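Local coordinates for probable glutaredoxin ssr2061 (Synechocystis sp., PDB 4MJE), which probably reduces low-molecular-weight and protein disulfides as a glutathione-dependent oxidoreductase of the glutaredoxin family, at residues S15-C29 with R61-D75. The protein carries 1 engineered substitution. Sequence-based numbering, arbitrary orientation.
Sequences SAKIEIYTWSTCPFC and RANGKRSLPQIFIDD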
loop_
_atom_site.group_PDB
_atom_site.type_symbol
_atom_site.label_atom_id
_atom_site.label_comp_id
_atom_site.label_asym_id
_atom_site.label_seq_id
_atom_site.Cartn_x
_atom_site.Cartn_y
_atom_site.Cartn_z
ATOM N N SER A 15 -12.050 -6.512 -0.459
ATOM C CA SER A 15 -10.999 -6.269 -1.446
ATOM C C SER A 15 -9.632 -6.084 -0.786
ATOM O O SER A 15 -9.518 -6.104 0.435
ATOM C CB SER A 15 -11.325 -5.021 -2.264
ATOM O OG SER A 15 -11.471 -3.896 -1.415
ATOM N N ALA A 16 -8.606 -5.891 -1.614
ATOM C CA ALA A 16 -7.247 -5.709 -1.131
ATOM C C ALA A 16 -7.179 -4.517 -0.186
ATOM O O ALA A 16 -7.779 -3.475 -0.426
ATOM C CB ALA A 16 -6.271 -5.510 -2.300
ATOM N N LYS A 17 -6.460 -4.712 0.906
ATOM C CA LYS A 17 -6.169 -3.659 1.869
ATOM C C LYS A 17 -4.749 -3.152 1.574
ATOM O O LYS A 17 -3.765 -3.867 1.806
ATOM C CB LYS A 17 -6.297 -4.253 3.276
ATOM C CG LYS A 17 -6.066 -3.278 4.401
ATOM C CD LYS A 17 -5.953 -4.027 5.710
ATOM C CE LYS A 17 -5.654 -3.110 6.862
ATOM N NZ LYS A 17 -5.439 -3.883 8.114
ATOM N N ILE A 18 -4.648 -1.941 1.038
ATOM C CA ILE A 18 -3.376 -1.364 0.637
ATOM C C ILE A 18 -3.120 -0.115 1.461
ATOM O O ILE A 18 -3.943 0.796 1.487
ATOM C CB ILE A 18 -3.361 -1.028 -0.863
ATOM C CG1 ILE A 18 -3.651 -2.295 -1.684
ATOM C CG2 ILE A 18 -2.023 -0.430 -1.262
ATOM C CD1 ILE A 18 -3.939 -2.055 -3.149
ATOM N N GLU A 19 -1.986 -0.089 2.164
ATOM C CA GLU A 19 -1.642 0.989 3.084
ATOM C C GLU A 19 -0.256 1.518 2.777
ATOM O O GLU A 19 0.675 0.737 2.541
ATOM C CB GLU A 19 -1.632 0.507 4.533
ATOM C CG GLU A 19 -2.929 -0.112 5.003
ATOM C CD GLU A 19 -2.731 -0.906 6.273
ATOM O OE1 GLU A 19 -2.987 -0.368 7.373
ATOM O OE2 GLU A 19 -2.305 -2.072 6.185
ATOM N N ILE A 20 -0.125 2.835 2.801
ATOM C CA ILE A 20 1.194 3.444 2.679
ATOM C C ILE A 20 1.344 4.585 3.672
ATOM O O ILE A 20 0.486 5.470 3.736
ATOM C CB ILE A 20 1.474 3.937 1.230
ATOM C CG1 ILE A 20 2.896 4.496 1.136
ATOM C CG2 ILE A 20 0.429 4.951 0.738
ATOM C CD1 ILE A 20 3.359 4.791 -0.255
ATOM N N TYR A 21 2.406 4.512 4.480
ATOM C CA TYR A 21 2.776 5.566 5.409
ATOM C C TYR A 21 3.754 6.525 4.726
ATOM O O TYR A 21 4.726 6.096 4.091
ATOM C CB TYR A 21 3.459 5.022 6.668
ATOM C CG TYR A 21 2.695 4.048 7.535
ATOM C CD1 TYR A 21 2.239 4.413 8.795
ATOM C CD2 TYR A 21 2.522 2.722 7.143
ATOM C CE1 TYR A 21 1.595 3.493 9.617
ATOM C CE2 TYR A 21 1.881 1.810 7.959
ATOM C CZ TYR A 21 1.433 2.201 9.175
ATOM O OH TYR A 21 0.829 1.273 9.990
ATOM N N THR A 22 3.496 7.824 4.857
ATOM C CA THR A 22 4.267 8.813 4.117
ATOM C C THR A 22 4.524 10.080 4.928
ATOM O O THR A 22 3.842 10.367 5.912
ATOM C CB THR A 22 3.496 9.299 2.879
ATOM O OG1 THR A 22 2.325 9.973 3.325
ATOM C CG2 THR A 22 3.101 8.182 1.951
ATOM N N TRP A 23 5.516 10.847 4.463
ATOM C CA TRP A 23 5.483 12.292 4.593
ATOM C C TRP A 23 5.119 12.830 3.207
ATOM O O TRP A 23 5.625 12.351 2.197
ATOM C CB TRP A 23 6.831 12.851 5.085
ATOM C CG TRP A 23 6.955 12.889 6.567
ATOM C CD1 TRP A 23 6.205 12.186 7.468
ATOM C CD2 TRP A 23 7.884 13.675 7.335
ATOM N NE1 TRP A 23 6.606 12.490 8.749
ATOM C CE2 TRP A 23 7.632 13.403 8.691
ATOM C CE3 TRP A 23 8.908 14.577 7.004
ATOM C CZ2 TRP A 23 8.356 14.005 9.720
ATOM C CZ3 TRP A 23 9.631 15.158 8.026
ATOM C CH2 TRP A 23 9.353 14.870 9.363
ATOM N N SER A 24 4.217 13.804 3.174
ATOM C CA SER A 24 3.641 14.304 1.929
ATOM C C SER A 24 4.695 14.805 0.959
ATOM O O SER A 24 4.561 14.680 -0.265
ATOM C CB SER A 24 2.642 15.428 2.217
ATOM O OG SER A 24 3.257 16.502 2.874
ATOM N N THR A 25 5.763 15.382 1.505
ATOM C CA THR A 25 6.787 16.058 0.711
ATOM C C THR A 25 8.091 15.263 0.604
ATOM O O THR A 25 9.093 15.767 0.104
ATOM C CB THR A 25 7.068 17.444 1.303
ATOM O OG1 THR A 25 7.233 17.312 2.720
ATOM C CG2 THR A 25 5.908 18.399 1.020
ATOM N N CYS A 26 8.082 14.022 1.062
ATOM C CA CYS A 26 9.244 13.156 0.886
ATOM C C CYS A 26 9.286 12.648 -0.548
ATOM O O CYS A 26 8.282 12.138 -1.053
ATOM C CB CYS A 26 9.143 11.994 1.867
ATOM S SG CYS A 26 10.220 10.567 1.463
ATOM N N PRO A 27 10.418 12.814 -1.240
ATOM C CA PRO A 27 10.452 12.460 -2.663
ATOM C C PRO A 27 10.317 10.969 -2.893
ATOM O O PRO A 27 9.854 10.578 -3.965
ATOM C CB PRO A 27 11.837 12.947 -3.111
ATOM C CG PRO A 27 12.666 12.957 -1.861
ATOM C CD PRO A 27 11.711 13.331 -0.768
ATOM N N PHE A 28 10.719 10.147 -1.926
ATOM C CA PHE A 28 10.580 8.694 -2.052
ATOM C C PHE A 28 9.112 8.296 -1.870
ATOM O O PHE A 28 8.559 7.469 -2.601
ATOM C CB PHE A 28 11.470 7.998 -1.027
ATOM C CG PHE A 28 12.925 8.253 -1.241
ATOM C CD1 PHE A 28 13.649 7.388 -2.025
ATOM C CD2 PHE A 28 13.581 9.336 -0.669
ATOM C CE1 PHE A 28 14.991 7.585 -2.252
ATOM C CE2 PHE A 28 14.945 9.541 -0.905
ATOM C CZ PHE A 28 15.631 8.667 -1.696
ATOM N N CYS A 29 8.456 8.938 -0.913
ATOM C CA CYS A 29 7.015 8.748 -0.721
ATOM C C CYS A 29 6.247 9.192 -1.963
ATOM O O CYS A 29 5.321 8.501 -2.420
ATOM C CB CYS A 29 6.566 9.543 0.498
ATOM S SG CYS A 29 7.156 8.895 2.043
ATOM N N ARG A 61 5.017 -1.991 13.273
ATOM C CA ARG A 61 4.592 -2.920 12.221
ATOM C C ARG A 61 5.633 -3.194 11.156
ATOM O O ARG A 61 5.546 -4.190 10.440
ATOM C CB ARG A 61 3.404 -2.357 11.453
ATOM C CG ARG A 61 2.078 -2.473 12.091
ATOM C CD ARG A 61 1.055 -1.828 11.173
ATOM N NE ARG A 61 0.463 -2.723 10.183
ATOM C CZ ARG A 61 -0.249 -2.309 9.136
ATOM N NH1 ARG A 61 -0.390 -1.011 8.894
ATOM N NH2 ARG A 61 -0.824 -3.175 8.328
ATOM N N ALA A 62 6.552 -2.259 10.980
ATOM C CA ALA A 62 7.484 -2.312 9.867
ATOM C C ALA A 62 8.887 -2.736 10.322
ATOM O O ALA A 62 9.877 -2.142 9.901
ATOM C CB ALA A 62 7.523 -0.961 9.171
ATOM N N ASN A 63 8.971 -3.741 11.193
ATOM C CA ASN A 63 10.259 -4.299 11.639
ATOM C C ASN A 63 11.145 -3.285 12.333
ATOM O O ASN A 63 12.379 -3.392 12.318
ATOM C CB ASN A 63 11.028 -4.903 10.467
ATOM C CG ASN A 63 10.307 -6.059 9.853
ATOM O OD1 ASN A 63 10.060 -6.083 8.649
ATOM N ND2 ASN A 63 9.936 -7.023 10.684
ATOM N N GLY A 64 10.527 -2.315 12.978
ATOM C CA GLY A 64 11.261 -1.267 13.646
ATOM C C GLY A 64 11.760 -0.145 12.740
ATOM O O GLY A 64 12.404 0.779 13.233
ATOM N N LYS A 65 11.484 -0.228 11.438
ATOM C CA LYS A 65 11.954 0.781 10.484
ATOM C C LYS A 65 11.148 2.064 10.618
ATOM O O LYS A 65 9.919 2.035 10.717
ATOM C CB LYS A 65 11.886 0.278 9.033
ATOM C CG LYS A 65 12.747 -0.992 8.721
ATOM C CD LYS A 65 14.177 -0.983 9.335
ATOM C CE LYS A 65 14.902 -2.303 9.089
ATOM N NZ LYS A 65 14.901 -3.237 10.264
ATOM N N ARG A 66 11.852 3.188 10.589
ATOM C CA ARG A 66 11.241 4.515 10.580
ATOM C C ARG A 66 11.491 5.239 9.266
ATOM O O ARG A 66 11.067 6.385 9.098
ATOM C CB ARG A 66 11.763 5.345 11.746
ATOM C CG ARG A 66 11.329 4.802 13.088
ATOM C CD ARG A 66 11.917 5.581 14.229
ATOM N NE ARG A 66 11.492 4.995 15.493
ATOM C CZ ARG A 66 12.103 3.977 16.098
ATOM N NH1 ARG A 66 13.205 3.435 15.597
ATOM N NH2 ARG A 66 11.613 3.506 17.234
ATOM N N SER A 67 12.184 4.591 8.334
ATOM C CA SER A 67 12.354 5.161 6.994
ATOM C C SER A 67 10.988 5.251 6.320
ATOM O O SER A 67 10.058 4.517 6.688
ATOM C CB SER A 67 13.327 4.321 6.157
ATOM O OG SER A 67 12.835 2.999 5.964
ATOM N N LEU A 68 10.871 6.142 5.339
ATOM C CA LEU A 68 9.620 6.342 4.612
ATOM C C LEU A 68 9.837 6.144 3.120
ATOM O O LEU A 68 10.908 6.399 2.597
ATOM C CB LEU A 68 9.104 7.764 4.841
ATOM C CG LEU A 68 8.738 8.104 6.279
ATOM C CD1 LEU A 68 8.471 9.587 6.411
ATOM C CD2 LEU A 68 7.540 7.273 6.715
ATOM N N PRO A 69 8.819 5.682 2.403
ATOM C CA PRO A 69 7.523 5.219 2.892
ATOM C C PRO A 69 7.609 3.799 3.443
ATOM O O PRO A 69 8.617 3.117 3.279
ATOM C CB PRO A 69 6.667 5.218 1.618
ATOM C CG PRO A 69 7.635 4.879 0.564
ATOM C CD PRO A 69 8.903 5.605 0.936
ATOM N N GLN A 70 6.520 3.334 4.054
ATOM C CA GLN A 70 6.351 1.900 4.351
ATOM C C GLN A 70 4.998 1.464 3.796
ATOM O O GLN A 70 3.984 2.134 4.015
ATOM C CB GLN A 70 6.440 1.594 5.856
ATOM C CG GLN A 70 7.773 1.982 6.497
ATOM C CD GLN A 70 8.926 1.172 5.976
ATOM O OE1 GLN A 70 8.733 0.086 5.420
ATOM N NE2 GLN A 70 10.137 1.692 6.135
ATOM N N ILE A 71 5.007 0.357 3.074
ATOM C CA ILE A 71 3.852 -0.134 2.350
ATOM C C ILE A 71 3.468 -1.513 2.837
ATOM O O ILE A 71 4.321 -2.353 3.038
ATOM C CB ILE A 71 4.171 -0.188 0.838
ATOM C CG1 ILE A 71 4.470 1.222 0.321
ATOM C CG2 ILE A 71 3.034 -0.811 0.040
ATOM C CD1 ILE A 71 5.416 1.249 -0.841
ATOM N N PHE A 72 2.156 -1.700 3.016
ATOM C CA PHE A 72 1.544 -2.970 3.411
ATOM C C PHE A 72 0.448 -3.327 2.414
ATOM O O PHE A 72 -0.330 -2.474 2.016
ATOM C CB PHE A 72 0.952 -2.880 4.836
ATOM C CG PHE A 72 1.995 -2.681 5.910
ATOM C CD1 PHE A 72 2.587 -1.439 6.087
ATOM C CD2 PHE A 72 2.409 -3.734 6.719
ATOM C CE1 PHE A 72 3.567 -1.253 7.063
ATOM C CE2 PHE A 72 3.379 -3.520 7.702
ATOM C CZ PHE A 72 3.955 -2.290 7.841
ATOM N N ILE A 73 0.376 -4.602 2.067
ATOM C CA ILE A 73 -0.703 -5.120 1.232
ATOM C C ILE A 73 -1.255 -6.361 1.915
ATOM O O ILE A 73 -0.501 -7.286 2.207
ATOM C CB ILE A 73 -0.217 -5.472 -0.193
ATOM C CG1 ILE A 73 0.301 -4.227 -0.912
ATOM C CG2 ILE A 73 -1.352 -6.098 -1.022
ATOM C CD1 ILE A 73 0.984 -4.544 -2.225
ATOM N N ASP A 74 -2.559 -6.370 2.168
ATOM C CA ASP A 74 -3.226 -7.431 2.920
ATOM C C ASP A 74 -2.468 -7.802 4.179
ATOM O O ASP A 74 -2.277 -8.962 4.513
ATOM C CB ASP A 74 -3.474 -8.642 2.036
ATOM C CG ASP A 74 -4.587 -8.397 1.053
ATOM O OD1 ASP A 74 -5.400 -7.468 1.313
ATOM O OD2 ASP A 74 -4.647 -9.113 0.030
ATOM N N ASP A 75 -2.031 -6.748 4.852
ATOM C CA ASP A 75 -1.404 -6.803 6.165
ATOM C C ASP A 75 0.035 -7.281 6.135
ATOM O O ASP A 75 0.682 -7.317 7.173
ATOM C CB ASP A 75 -2.247 -7.613 7.175
ATOM C CG ASP A 75 -3.515 -6.897 7.569
ATOM O OD1 ASP A 75 -3.502 -5.655 7.652
ATOM O OD2 ASP A 75 -4.526 -7.575 7.796
HETATM O O HOH W 1 -2.276 -4.007 4.261
HETATM O O HOH W 2 -7.161 -6.874 7.866
#
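Glu19 OE2 is held by Arg61 NH2, 2.8 Å away, and by a water that donates to it. The bond from Arg61 is nearly straight, with OE2 in the guanidinium plane and the donor on its syn side, tilted out of the carboxylate plane. Arg61 NH1 completes the end-on grip, meeting Glu19 OE1 from above the carboxylate plane at 3.1 Å, and Tyr46 also bonds OE1. The bend at chi3 of Arg61 (89°) turns its guanidinium so that NH1 also donates to Tyr21 OH, 2.8 Å away at the group's edge, while one of its faces lies over a face of the Phe72 ring, offset toward the rim. A leucine in place of Arg61 would probably leave the buried Glu19 carboxylate without its balancing charge and the Tyr21 hydroxyl without this donor. Nearby, the extended Lys17 chain brings NZ to the syn lone pair of Asp75 OD1 at 2.7 Å, which is likely to ease the repulsion between the Asp75 and Glu19 carboxylates.

These side chains flank the antiparallel pairing of strands 18-22 and 70-73, central strands of the thioredoxin-fold sheet, in which Glu19–Phe72 and Tyr21–Gln70 are the hydrogen-bonded pairs. On the other face, Ile20 CG1 lies alongside Ile71 CG1 at 3.7 Å, and Ile20 also packs on Leu33 and Leu36 of helix 27-39. Past the strand end, the cis-Pro69 loop faces the CxxC helix start, as in other thioredoxin-fold proteins: Cys29 SG packs 3.7 Å from Pro69 CB and also touches Leu68 CB. The two cysteines form no disulfide in this structure, and the backbone N of Cys29 donates to Cys26 SG, a capping bond at the helix N-cap. Leu68 CD1 sits over the five-membered ring of Trp23 in a CH-pi contact, 3.9 Å from its centroid.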